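Local coordinates for protein transcriptional regulator (Pseudomonas aeruginosa, PDB 3E7Q) that probably binds operator DNA through a helix-turn-helix and represses transcription as a TetR-family regulator, at residues B[36-41]-B[46-51]; B[53-56]-B[60-63]; B[64-69]-B[127-132]; B[27-32]-B[41-46]; B[108-113]-B[172-177]. All coordinates share one frame; numbering follows the deposited sequence.

Contact 1: residues B[36-41]-B[46-51]; sequences SVRKIC and VSVGLI
C41 and V46 close the turn between the two helices, V46 N donating to C41 O at 3.1 Å while the CA atoms of this pair, and those of R38 and V48, come to 5.3 Å. From this turn the side chains interlock. C41 holds SG anti to its own carbonyl carbon (chi1 -66°), and the sulfur thereby reaches I51, lying 3.3 Å from I51 CB and again close to the CD1 end of that side chain. V48 is the counterpart from the other helix: its CG1 packs 3.8 Å from V37 CG2 and also against the sulfur. The predicted helix-turn-helix spans these residues, and the case illustrates how such a motif packs two short helices around a small shared apolar cluster. Each helix begins with a serine N-cap. S36 OG takes the N-H of K39 nearly straight, at 171°, and S47 OG accepts a weak bond from L50 N. On the outer side R38 crosses V48 at about a right angle, and V48 CG2 sits 3.2 Å above one face of the guanidinium, offset toward its rim. Beneath, V37 and I40 rest on L61 of helix 58-82.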
# COMPACT_ATOMS: atom_id res chain seq x y z
N SER B 36 7.52 22.06 -0.38
CA SER B 36 6.95 23.35 -0.70
C SER B 36 7.51 23.72 -2.04
O SER B 36 8.44 23.08 -2.47
CB SER B 36 7.38 24.39 0.33
OG SER B 36 8.80 24.45 0.39
N VAL B 37 6.96 24.74 -2.69
CA VAL B 37 7.47 25.16 -3.98
C VAL B 37 8.94 25.61 -3.91
O VAL B 37 9.70 25.36 -4.85
CB VAL B 37 6.62 26.30 -4.62
CG1 VAL B 37 5.15 25.93 -4.67
CG2 VAL B 37 6.77 27.54 -3.86
N ARG B 38 9.33 26.27 -2.80
CA ARG B 38 10.72 26.60 -2.50
C ARG B 38 11.62 25.34 -2.46
O ARG B 38 12.61 25.26 -3.17
CB ARG B 38 10.86 27.45 -1.19
CG ARG B 38 10.54 29.01 -1.32
CD ARG B 38 11.30 30.00 -0.35
NE ARG B 38 12.16 30.94 -1.13
CZ ARG B 38 13.50 30.96 -1.17
NH1 ARG B 38 14.22 30.14 -0.40
NH2 ARG B 38 14.15 31.82 -1.97
N LYS B 39 11.25 24.35 -1.66
CA LYS B 39 11.99 23.09 -1.62
C LYS B 39 11.99 22.29 -2.94
O LYS B 39 12.91 21.47 -3.17
CB LYS B 39 11.52 22.23 -0.46
CG LYS B 39 11.86 22.79 0.92
CD LYS B 39 11.16 21.95 2.00
CE LYS B 39 11.74 22.18 3.41
NZ LYS B 39 10.98 21.42 4.49
N ILE B 40 10.99 22.54 -3.81
CA ILE B 40 10.91 21.94 -5.14
C ILE B 40 11.96 22.59 -6.03
O ILE B 40 12.74 21.91 -6.70
CB ILE B 40 9.46 22.05 -5.77
CG1 ILE B 40 8.50 21.05 -5.10
CG2 ILE B 40 9.47 21.78 -7.27
CD1 ILE B 40 7.03 21.35 -5.29
N CYS B 41 11.98 23.92 -6.01
CA CYS B 41 13.02 24.71 -6.71
C CYS B 41 14.44 24.35 -6.26
O CYS B 41 15.37 24.35 -7.08
CB CYS B 41 12.73 26.22 -6.54
SG CYS B 41 11.17 26.67 -7.41
N VAL B 46 16.89 25.86 -9.38
CA VAL B 46 16.44 27.16 -9.94
C VAL B 46 15.73 27.94 -8.83
O VAL B 46 15.28 27.34 -7.82
CB VAL B 46 15.53 27.01 -11.23
CG1 VAL B 46 15.92 25.78 -12.05
CG2 VAL B 46 14.06 26.95 -10.87
N SER B 47 15.58 29.25 -9.02
CA SER B 47 14.97 30.10 -7.99
C SER B 47 13.43 29.96 -7.90
O SER B 47 12.74 29.60 -8.87
CB SER B 47 15.39 31.57 -8.15
OG SER B 47 14.34 32.34 -8.67
N VAL B 48 12.92 30.30 -6.72
CA VAL B 48 11.50 30.14 -6.38
C VAL B 48 10.63 31.32 -6.87
O VAL B 48 9.41 31.18 -7.05
CB VAL B 48 11.33 29.96 -4.87
CG1 VAL B 48 10.29 28.85 -4.60
CG2 VAL B 48 12.68 29.59 -4.24
N GLY B 49 11.29 32.49 -7.06
CA GLY B 49 10.70 33.60 -7.80
C GLY B 49 10.21 33.08 -9.15
O GLY B 49 9.02 33.15 -9.45
N LEU B 50 11.15 32.52 -9.92
CA LEU B 50 10.87 31.86 -11.19
C LEU B 50 9.61 30.96 -11.19
O LEU B 50 8.81 31.01 -12.13
CB LEU B 50 12.08 31.01 -11.63
CG LEU B 50 12.03 30.43 -13.05
CD1 LEU B 50 12.42 31.47 -14.10
CD2 LEU B 50 12.91 29.17 -13.17
N ILE B 51 9.45 30.13 -10.17
CA ILE B 51 8.49 29.00 -10.26
C ILE B 51 7.10 29.24 -9.60
O ILE B 51 6.08 28.69 -10.08
CB ILE B 51 9.18 27.68 -9.84
CG1 ILE B 51 10.12 27.26 -11.00
CG2 ILE B 51 8.13 26.57 -9.51
CD1 ILE B 51 11.13 26.20 -10.69

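Contact 2: residues B[53-56]-B[60-63]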
# COMPACT_ATOMS: atom_id res chain seq x y z
N HIS B 53 5.88 32.41 -9.92
CA HIS B 53 5.49 33.07 -11.18
C HIS B 53 4.85 32.16 -12.23
O HIS B 53 3.82 32.50 -12.81
CB HIS B 53 6.71 33.75 -11.81
CG HIS B 53 6.68 33.79 -13.31
ND1 HIS B 53 7.16 32.75 -14.09
CD2 HIS B 53 6.20 34.72 -14.17
CE1 HIS B 53 6.98 33.05 -15.37
NE2 HIS B 53 6.40 34.24 -15.44
N HIS B 54 5.47 31.01 -12.49
CA HIS B 54 4.99 30.14 -13.56
C HIS B 54 4.03 29.05 -13.11
O HIS B 54 3.46 28.36 -13.97
CB HIS B 54 6.15 29.52 -14.35
CG HIS B 54 5.85 29.36 -15.82
ND1 HIS B 54 6.16 30.33 -16.75
CD2 HIS B 54 5.20 28.38 -16.49
CE1 HIS B 54 5.74 29.94 -17.94
NE2 HIS B 54 5.16 28.76 -17.81
N TYR B 55 3.83 28.89 -11.78
CA TYR B 55 2.94 27.82 -11.27
C TYR B 55 2.04 28.16 -10.05
O TYR B 55 2.37 29.04 -9.22
CB TYR B 55 3.73 26.53 -11.03
CG TYR B 55 3.02 25.34 -11.62
CD1 TYR B 55 3.29 24.91 -12.92
CD2 TYR B 55 2.02 24.68 -10.91
CE1 TYR B 55 2.60 23.82 -13.47
CE2 TYR B 55 1.34 23.61 -11.44
CZ TYR B 55 1.63 23.19 -12.72
OH TYR B 55 0.93 22.10 -13.22
N ASP B 56 0.89 27.45 -9.96
CA ASP B 56 -0.21 27.82 -9.03
C ASP B 56 0.20 27.62 -7.57
O ASP B 56 0.07 28.53 -6.71
CB ASP B 56 -1.52 27.07 -9.39
CG ASP B 56 -2.60 27.16 -8.29
OD1 ASP B 56 -2.36 27.75 -7.22
OD2 ASP B 56 -3.70 26.60 -8.50
N ALA B 60 -0.78 21.75 -7.01
CA ALA B 60 -0.79 21.64 -8.45
C ALA B 60 0.49 20.99 -9.03
O ALA B 60 0.42 20.29 -10.02
CB ALA B 60 -0.95 22.99 -9.02
N LEU B 61 1.64 21.24 -8.42
CA LEU B 61 2.89 20.60 -8.84
C LEU B 61 2.86 19.12 -8.51
O LEU B 61 3.32 18.31 -9.28
CB LEU B 61 4.12 21.28 -8.20
CG LEU B 61 4.49 22.62 -8.81
CD1 LEU B 61 5.40 23.47 -7.87
CD2 LEU B 61 5.13 22.42 -10.20
N VAL B 62 2.30 18.78 -7.37
CA VAL B 62 2.26 17.36 -6.93
C VAL B 62 1.25 16.56 -7.79
O VAL B 62 1.61 15.48 -8.29
CB VAL B 62 1.98 17.24 -5.42
CG1 VAL B 62 1.65 15.83 -5.03
CG2 VAL B 62 3.18 17.78 -4.56
N ALA B 63 0.05 17.13 -8.02
CA ALA B 63 -0.91 16.57 -8.97
C ALA B 63 -0.30 16.38 -10.36
O ALA B 63 -0.48 15.33 -10.99
CB ALA B 63 -2.18 17.44 -9.07
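The junction between helix 48-54, the presumed recognition helix of the helix-turn-helix, and the long helix 58-82 is closed by Y55 lying against A60 and L61. Y55 is the first residue to leave helical backbone angles after helix 48-54; its backbone is extended there, and its side chain points toward the next helix. L61 CD2 comes over one face of the phenol ring in a CH-pi contact, 3.9 Å from the ring centroid and 12° off the normal, so that the methyl sits almost squarely above the centre. The branch point follows behind it, with L61 CG 3.8 Å from Y55 CD2. A60 approaches quite differently. Its CB lies in the plane of the ring, at the edge, 3.4 Å from Y55 CE2. One ring is therefore met from above by a leucine methyl and from the side by an alanine methyl, both borne by the same helical turn. In TetR-type proteins the helix that follows the recognition helix runs on into the C-terminal domain, as helix 58-82 does here. D56 adds a looser apolar touch, its CB 4.1 Å from A60 CB. L61 faces two ways: beyond the tyrosine it packs on V37 and I40 of helix 37-44 and on T23 of helix 12-34, while V62 beside it leans on T23 and F32.

Contact 3: residues B[64-69]-B[127-132]; sequences EAYLAV and GRVHDH
The ring of Y66 carries V129 CG1 over one face, the methyl 3.5 Å above the plane and offset toward the rim, where it comes equally near CG and CD2. Measured to the ring centroid, the CH-pi distance of this methyl over the face is 3.8 Å. The second flat group, the imidazole of H130, is met at its edge, Y66 OH lying only 5° out of its plane. That hydroxyl oxygen accepts from H130 ND1 at 3.3 Å. The bond is bent, with an N-H...O angle of 141°. The other ring nitrogen, H130 NE2, is hydrogen-bonded to E176 OE2 of the second subunit. With both nitrogens engaged and a carboxylate at one of them, the imidazole is fixed in its rotation and may well favour the protonated form. Y66 reaches across because its CG stands anti to the backbone N, sliding past V129, which points the opposite way. L67 flanks the same valine, its CG 4.1 Å from V129 CG1. The example shows how one tyrosine can serve both as an apolar surface and as a polar terminus. The two helical segments run nearly parallel, their axes 12° apart in direction and 9.9 Å at closest approach. Helix 110-120 packs against them, F116 stacking on Y66 with W113 and W117 alongside, while helix 12-34 covers A65, A68 and V69.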
# COMPACT_ATOMS: atom_id res chain seq x y z
N GLU B 64 0.46 17.35 -10.85
CA GLU B 64 1.15 17.14 -12.14
C GLU B 64 2.15 15.98 -12.13
O GLU B 64 2.21 15.18 -13.09
CB GLU B 64 1.89 18.38 -12.61
CG GLU B 64 1.16 19.32 -13.58
CD GLU B 64 0.65 18.65 -14.87
OE1 GLU B 64 1.37 18.63 -15.93
OE2 GLU B 64 -0.52 18.20 -14.84
N ALA B 65 2.97 15.90 -11.08
CA ALA B 65 3.87 14.74 -10.90
C ALA B 65 3.11 13.39 -10.80
O ALA B 65 3.56 12.38 -11.36
CB ALA B 65 4.76 14.92 -9.71
N TYR B 66 2.00 13.39 -10.04
CA TYR B 66 1.15 12.23 -9.85
C TYR B 66 0.60 11.78 -11.20
O TYR B 66 0.69 10.63 -11.54
CB TYR B 66 -0.01 12.55 -8.87
CG TYR B 66 -0.81 11.36 -8.25
CD1 TYR B 66 -0.48 10.03 -8.50
CD2 TYR B 66 -1.83 11.59 -7.38
CE1 TYR B 66 -1.19 8.99 -7.94
CE2 TYR B 66 -2.54 10.57 -6.79
CZ TYR B 66 -2.22 9.27 -7.06
OH TYR B 66 -2.95 8.26 -6.48
N LEU B 67 0.10 12.72 -11.99
CA LEU B 67 -0.40 12.44 -13.33
C LEU B 67 0.62 11.88 -14.31
O LEU B 67 0.28 11.01 -15.13
CB LEU B 67 -1.03 13.70 -13.93
CG LEU B 67 -2.53 13.82 -13.76
CD1 LEU B 67 -3.05 15.24 -14.04
CD2 LEU B 67 -3.29 12.75 -14.64
N ALA B 68 1.82 12.45 -14.28
CA ALA B 68 2.95 11.97 -15.06
C ALA B 68 3.27 10.53 -14.65
O ALA B 68 3.44 9.70 -15.50
CB ALA B 68 4.18 12.87 -14.89
N VAL B 69 3.33 10.24 -13.36
CA VAL B 69 3.83 8.96 -12.90
C VAL B 69 2.81 7.84 -13.29
O VAL B 69 3.20 6.82 -13.94
CB VAL B 69 4.16 8.97 -11.39
CG1 VAL B 69 4.24 7.61 -10.84
CG2 VAL B 69 5.47 9.68 -11.12
N GLY B 127 -6.82 13.61 -4.79
CA GLY B 127 -7.89 12.65 -4.70
C GLY B 127 -8.48 12.30 -6.03
O GLY B 127 -8.72 11.13 -6.32
N ARG B 128 -8.70 13.32 -6.86
CA ARG B 128 -9.31 13.11 -8.13
C ARG B 128 -8.32 12.48 -9.13
O ARG B 128 -8.74 11.74 -10.02
CB ARG B 128 -9.90 14.40 -8.68
CG ARG B 128 -10.97 15.08 -7.82
CD ARG B 128 -11.68 16.24 -8.62
NE ARG B 128 -10.77 17.31 -9.09
CZ ARG B 128 -10.49 18.48 -8.45
NH1 ARG B 128 -11.00 18.79 -7.25
NH2 ARG B 128 -9.63 19.35 -9.02
N VAL B 129 -7.02 12.78 -9.00
CA VAL B 129 -6.02 12.09 -9.80
C VAL B 129 -6.05 10.60 -9.42
O VAL B 129 -6.13 9.76 -10.30
CB VAL B 129 -4.58 12.65 -9.66
CG1 VAL B 129 -3.58 11.72 -10.44
CG2 VAL B 129 -4.54 14.05 -10.16
N HIS B 130 -6.07 10.27 -8.14
CA HIS B 130 -6.18 8.90 -7.72
C HIS B 130 -7.40 8.16 -8.29
O HIS B 130 -7.28 7.07 -8.82
CB HIS B 130 -6.21 8.73 -6.20
CG HIS B 130 -6.48 7.30 -5.80
ND1 HIS B 130 -5.51 6.33 -5.87
CD2 HIS B 130 -7.63 6.67 -5.47
CE1 HIS B 130 -6.03 5.16 -5.53
NE2 HIS B 130 -7.33 5.34 -5.28
N ASP B 131 -8.56 8.75 -8.15
CA ASP B 131 -9.80 8.09 -8.56
C ASP B 131 -9.78 7.81 -10.04
O ASP B 131 -10.13 6.68 -10.47
CB ASP B 131 -11.02 8.92 -8.17
CG ASP B 131 -11.18 9.06 -6.69
OD1 ASP B 131 -10.59 8.25 -5.96
OD2 ASP B 131 -11.88 9.99 -6.25
N HIS B 132 -9.33 8.80 -10.80
CA HIS B 132 -9.31 8.68 -12.22
C HIS B 132 -8.34 7.59 -12.71
O HIS B 132 -8.68 6.81 -13.62
CB HIS B 132 -8.93 10.02 -12.87
CG HIS B 132 -8.64 9.92 -14.34
ND1 HIS B 132 -9.64 9.86 -15.29
CD2 HIS B 132 -7.46 9.86 -15.02
CE1 HIS B 132 -9.09 9.75 -16.49
NE2 HIS B 132 -7.78 9.75 -16.35

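Contact 4: residues B[27-32]-B[41-46]; sequences LKRHGF and CAEAGV
R29 meets E43 through charge alone: its NE lies 3.1 Å from E43 OE2, a salt bridge in which the oxygen stands well out of the guanidinium plane and no N-H points at it. The two flat groups are turned 35° against each other. R29 leaves its helix with CG anti to the backbone N (chi1 164°) and then bends at chi3, which brings NE rather than the terminal nitrogens up to the carboxylate. CD follows closely, 3.4 Å from the same E43 OE2. H30 comes next, and R29 CG sits 3.5 Å above the H30 imidazole plane, over the centre of the ring. H30 itself reaches the glutamate through a water that lies in the plane of the imidazole at its edge, 2.8 Å from H30 NE2. That water is modelled donating to E43 OE2 at 2.5 Å, too short to be taken at face value; the bridge is likely, but its length is doubtful. The segment ends at F32, whose ring makes a cation-pi contact with K58. E43 reaches out from helix 37-44 with its chain bent at chi2, and the chain leans on A22, A25 and C26 of helix 12-34. The pair lies at the surface and buries little area; charge and one water link the residues. The arrangement illustrates how polar links at the periphery can supplement an apolar core, here joining helix 12-34 to the first helix of the predicted helix-turn-helix within the three-helix DNA-binding domain of the TetR family.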
# COMPACT_ATOMS: atom_id res chain seq x y z
N LEU B 27 9.55 15.28 -2.77
CA LEU B 27 8.64 14.41 -2.05
C LEU B 27 9.37 13.27 -1.34
O LEU B 27 9.00 12.89 -0.21
CB LEU B 27 7.60 13.81 -3.00
CG LEU B 27 6.53 14.71 -3.60
CD1 LEU B 27 5.82 13.93 -4.67
CD2 LEU B 27 5.55 15.31 -2.55
N LYS B 28 10.36 12.70 -2.02
CA LYS B 28 11.19 11.62 -1.50
C LYS B 28 12.03 12.09 -0.33
O LYS B 28 12.30 11.27 0.53
CB LYS B 28 12.08 10.99 -2.59
CG LYS B 28 13.24 10.07 -2.09
CD LYS B 28 13.63 8.96 -3.09
CE LYS B 28 14.95 8.25 -2.64
NZ LYS B 28 15.23 6.94 -3.38
N ARG B 29 12.36 13.38 -0.26
CA ARG B 29 13.20 13.93 0.82
C ARG B 29 12.45 14.60 1.98
O ARG B 29 12.91 14.58 3.13
CB ARG B 29 14.20 14.94 0.23
CG ARG B 29 14.88 15.88 1.22
CD ARG B 29 15.63 16.91 0.48
NE ARG B 29 16.69 16.31 -0.32
CZ ARG B 29 18.00 16.35 -0.03
NH1 ARG B 29 18.45 16.97 1.07
NH2 ARG B 29 18.87 15.76 -0.85
N HIS B 30 11.30 15.21 1.71
CA HIS B 30 10.62 15.97 2.73
C HIS B 30 9.27 15.42 3.08
O HIS B 30 8.64 15.92 3.99
CB HIS B 30 10.46 17.42 2.30
CG HIS B 30 11.76 18.11 2.06
ND1 HIS B 30 12.68 18.35 3.07
CD2 HIS B 30 12.32 18.59 0.92
CE1 HIS B 30 13.73 18.96 2.56
NE2 HIS B 30 13.54 19.13 1.26
N GLY B 31 8.81 14.41 2.35
CA GLY B 31 7.38 14.07 2.36
C GLY B 31 6.48 15.13 1.72
O GLY B 31 6.89 16.24 1.40
N PHE B 32 5.21 14.78 1.53
CA PHE B 32 4.25 15.75 1.01
C PHE B 32 4.05 16.89 1.95
O PHE B 32 4.03 18.04 1.53
CB PHE B 32 2.90 15.14 0.71
CG PHE B 32 1.85 16.17 0.33
CD1 PHE B 32 1.81 16.70 -0.94
CD2 PHE B 32 0.90 16.62 1.27
CE1 PHE B 32 0.84 17.65 -1.29
CE2 PHE B 32 -0.04 17.59 0.92
CZ PHE B 32 -0.09 18.08 -0.36
N CYS B 41 11.98 23.92 -6.01
CA CYS B 41 13.02 24.71 -6.71
C CYS B 41 14.44 24.35 -6.26
O CYS B 41 15.37 24.35 -7.08
CB CYS B 41 12.73 26.22 -6.54
SG CYS B 41 11.17 26.67 -7.41
N ALA B 42 14.58 23.99 -4.98
CA ALA B 42 15.88 23.55 -4.42
C ALA B 42 16.37 22.27 -5.10
O ALA B 42 17.58 22.12 -5.30
CB ALA B 42 15.80 23.34 -2.90
N GLU B 43 15.45 21.39 -5.49
CA GLU B 43 15.79 20.18 -6.25
C GLU B 43 16.06 20.54 -7.70
O GLU B 43 17.06 20.10 -8.22
CB GLU B 43 14.70 19.12 -6.12
CG GLU B 43 14.42 18.68 -4.65
CD GLU B 43 15.63 18.03 -3.92
OE1 GLU B 43 16.49 17.41 -4.60
OE2 GLU B 43 15.71 18.14 -2.66
N ALA B 44 15.20 21.37 -8.32
CA ALA B 44 15.38 21.86 -9.72
C ALA B 44 16.66 22.68 -9.91
O ALA B 44 17.16 22.82 -11.02
CB ALA B 44 14.17 22.70 -10.18
N GLY B 45 17.19 23.23 -8.81
CA GLY B 45 18.41 24.05 -8.84
C GLY B 45 18.16 25.42 -9.46
O GLY B 45 19.09 26.04 -10.05
N VAL B 46 16.89 25.86 -9.38
CA VAL B 46 16.44 27.16 -9.94
C VAL B 46 15.73 27.94 -8.83
O VAL B 46 15.28 27.34 -7.82
CB VAL B 46 15.53 27.01 -11.23
CG1 VAL B 46 15.92 25.78 -12.05
CG2 VAL B 46 14.06 26.95 -10.87
O HOH W 1 14.32 19.76 -1.38

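Contact 5: residues B[108-113]-B[172-177]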
# COMPACT_ATOMS: atom_id res chain seq x y z
N GLN B 108 12.74 2.72 -6.27
CA GLN B 108 13.05 4.12 -6.03
C GLN B 108 11.83 4.97 -5.91
O GLN B 108 11.83 5.92 -5.15
CB GLN B 108 13.94 4.73 -7.12
CG GLN B 108 14.46 6.15 -6.72
CD GLN B 108 15.66 6.60 -7.54
OE1 GLN B 108 16.43 5.77 -8.08
NE2 GLN B 108 15.84 7.92 -7.63
N LEU B 109 10.78 4.64 -6.66
CA LEU B 109 9.59 5.46 -6.69
C LEU B 109 8.61 5.20 -5.53
O LEU B 109 7.62 5.94 -5.40
CB LEU B 109 8.84 5.24 -8.00
CG LEU B 109 9.28 6.04 -9.23
CD1 LEU B 109 8.44 5.56 -10.43
CD2 LEU B 109 9.17 7.53 -9.03
N LEU B 110 8.85 4.16 -4.71
CA LEU B 110 7.94 3.80 -3.61
C LEU B 110 7.62 5.02 -2.77
O LEU B 110 6.47 5.30 -2.47
CB LEU B 110 8.55 2.71 -2.72
CG LEU B 110 7.84 2.39 -1.39
CD1 LEU B 110 6.59 1.64 -1.65
CD2 LEU B 110 8.76 1.61 -0.42
N ASP B 111 8.67 5.78 -2.45
CA ASP B 111 8.54 6.97 -1.64
C ASP B 111 7.59 8.00 -2.25
O ASP B 111 6.88 8.71 -1.51
CB ASP B 111 9.92 7.65 -1.44
CG ASP B 111 11.12 6.64 -1.39
OD1 ASP B 111 11.86 6.69 -0.35
OD2 ASP B 111 11.31 5.85 -2.38
N ALA B 112 7.60 8.09 -3.58
CA ALA B 112 6.76 9.03 -4.32
C ALA B 112 5.28 8.63 -4.21
O ALA B 112 4.46 9.45 -3.86
CB ALA B 112 7.18 9.09 -5.78
N TRP B 113 4.98 7.37 -4.46
CA TRP B 113 3.60 6.86 -4.28
C TRP B 113 3.09 7.02 -2.86
O TRP B 113 1.92 7.39 -2.64
CB TRP B 113 3.52 5.40 -4.69
CG TRP B 113 3.65 5.26 -6.08
CD1 TRP B 113 4.83 5.13 -6.80
CD2 TRP B 113 2.58 5.29 -7.03
NE1 TRP B 113 4.54 5.05 -8.13
CE2 TRP B 113 3.18 5.14 -8.32
CE3 TRP B 113 1.18 5.41 -6.93
CZ2 TRP B 113 2.43 5.10 -9.51
CZ3 TRP B 113 0.42 5.38 -8.10
CH2 TRP B 113 1.05 5.22 -9.38
N GLY B 172 -0.74 -4.85 -3.52
CA GLY B 172 -0.20 -5.50 -2.32
C GLY B 172 1.16 -6.07 -2.57
O GLY B 172 2.06 -5.89 -1.78
N LEU B 173 1.31 -6.80 -3.67
CA LEU B 173 2.59 -7.37 -4.05
C LEU B 173 3.65 -6.33 -4.42
O LEU B 173 4.83 -6.47 -4.09
CB LEU B 173 2.38 -8.33 -5.22
CG LEU B 173 1.60 -9.63 -4.93
CD1 LEU B 173 1.49 -10.22 -6.23
CD2 LEU B 173 2.29 -10.58 -3.89
N TRP B 174 3.24 -5.29 -5.12
CA TRP B 174 4.15 -4.21 -5.47
C TRP B 174 4.68 -3.53 -4.19
O TRP B 174 5.85 -3.29 -4.06
CB TRP B 174 3.45 -3.23 -6.42
CG TRP B 174 4.33 -2.11 -6.81
CD1 TRP B 174 5.25 -2.10 -7.81
CD2 TRP B 174 4.42 -0.84 -6.16
NE1 TRP B 174 5.92 -0.91 -7.83
CE2 TRP B 174 5.41 -0.11 -6.83
CE3 TRP B 174 3.78 -0.26 -5.07
CZ2 TRP B 174 5.75 1.18 -6.46
CZ3 TRP B 174 4.12 1.05 -4.69
CH2 TRP B 174 5.10 1.74 -5.37
N LEU B 175 3.78 -3.25 -3.24
CA LEU B 175 4.12 -2.63 -1.98
C LEU B 175 5.08 -3.51 -1.15
O LEU B 175 6.11 -3.04 -0.66
CB LEU B 175 2.82 -2.28 -1.22
CG LEU B 175 2.91 -1.67 0.21
CD1 LEU B 175 3.61 -0.27 0.18
CD2 LEU B 175 1.51 -1.61 0.85
N GLU B 176 4.79 -4.79 -1.03
CA GLU B 176 5.71 -5.66 -0.33
C GLU B 176 7.08 -5.82 -0.99
O GLU B 176 8.04 -5.97 -0.27
CB GLU B 176 5.11 -7.04 -0.03
CG GLU B 176 6.03 -7.89 0.89
CD GLU B 176 6.84 -7.09 2.01
OE1 GLU B 176 6.27 -6.18 2.72
OE2 GLU B 176 8.05 -7.44 2.17
N SER B 177 7.17 -5.82 -2.32
CA SER B 177 8.45 -5.89 -3.01
C SER B 177 9.27 -4.72 -2.59
O SER B 177 10.44 -4.88 -2.31
CB SER B 177 8.35 -5.88 -4.56
OG SER B 177 7.48 -6.91 -5.09
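W113 and W174 form the aromatic part of this contact, a T-shaped pair in which the edge of W174 is directed toward the face of W113. The five-membered ring of W113 and the six-membered ring of W174 have centroids 5.0 Å apart and planes at 69°, and the leading atom is W174 CH2, 3.7 Å from W113 CD1. The apolar part centres on L110. Its CD1 lies 4.0 Å from W174 CZ3 and equally far from L175 CD1, a single methyl thus bridging the indole and the leucine beside it. W174 can extend this far because its CG is anti to the backbone N (chi1 180°). Polar interactions frame the packing instead of crossing it. W174 NE1 is hydrogen-bonded to L104 O, which helps to fix the indole's rotation. One turn along, S177 N and S177 OG reach L173 O from opposite faces of its plane, the hydroxyl at 2.9 Å. As a worked case of helix packing in the C-terminal domain, the contact joins helix 110-120 to helix 159-179. W113 continues it onto Y66, V69 and T70 of helix 58-82, whereas on the dimer side L175 packs on W117 of the second subunit.

Overall arrangement
Contacts 1, 2 and 4 build the DNA-binding domain, and contacts 3 and 5 belong to the helical body behind it. Contacts 1 and 4 share C41 and V46 and have centres about 9 Å apart; the centres of contacts 1 and 2 are about 10 Å apart, and the two touch through L61 CD1, which is 3.7 Å from I40 CD1. Helix 58-82 then carries the chain from contact 2 to contact 3, centres about 14 Å apart, and W113 links contact 3 to contact 5. From contact 1 to contact 5 the centres are about 27 Å apart, without touching. H130 of contact 3 is hydrogen-bonded to E176 of the second subunit, a residue of segment 172-177, which ties contacts 3 and 5 across the dimer interface.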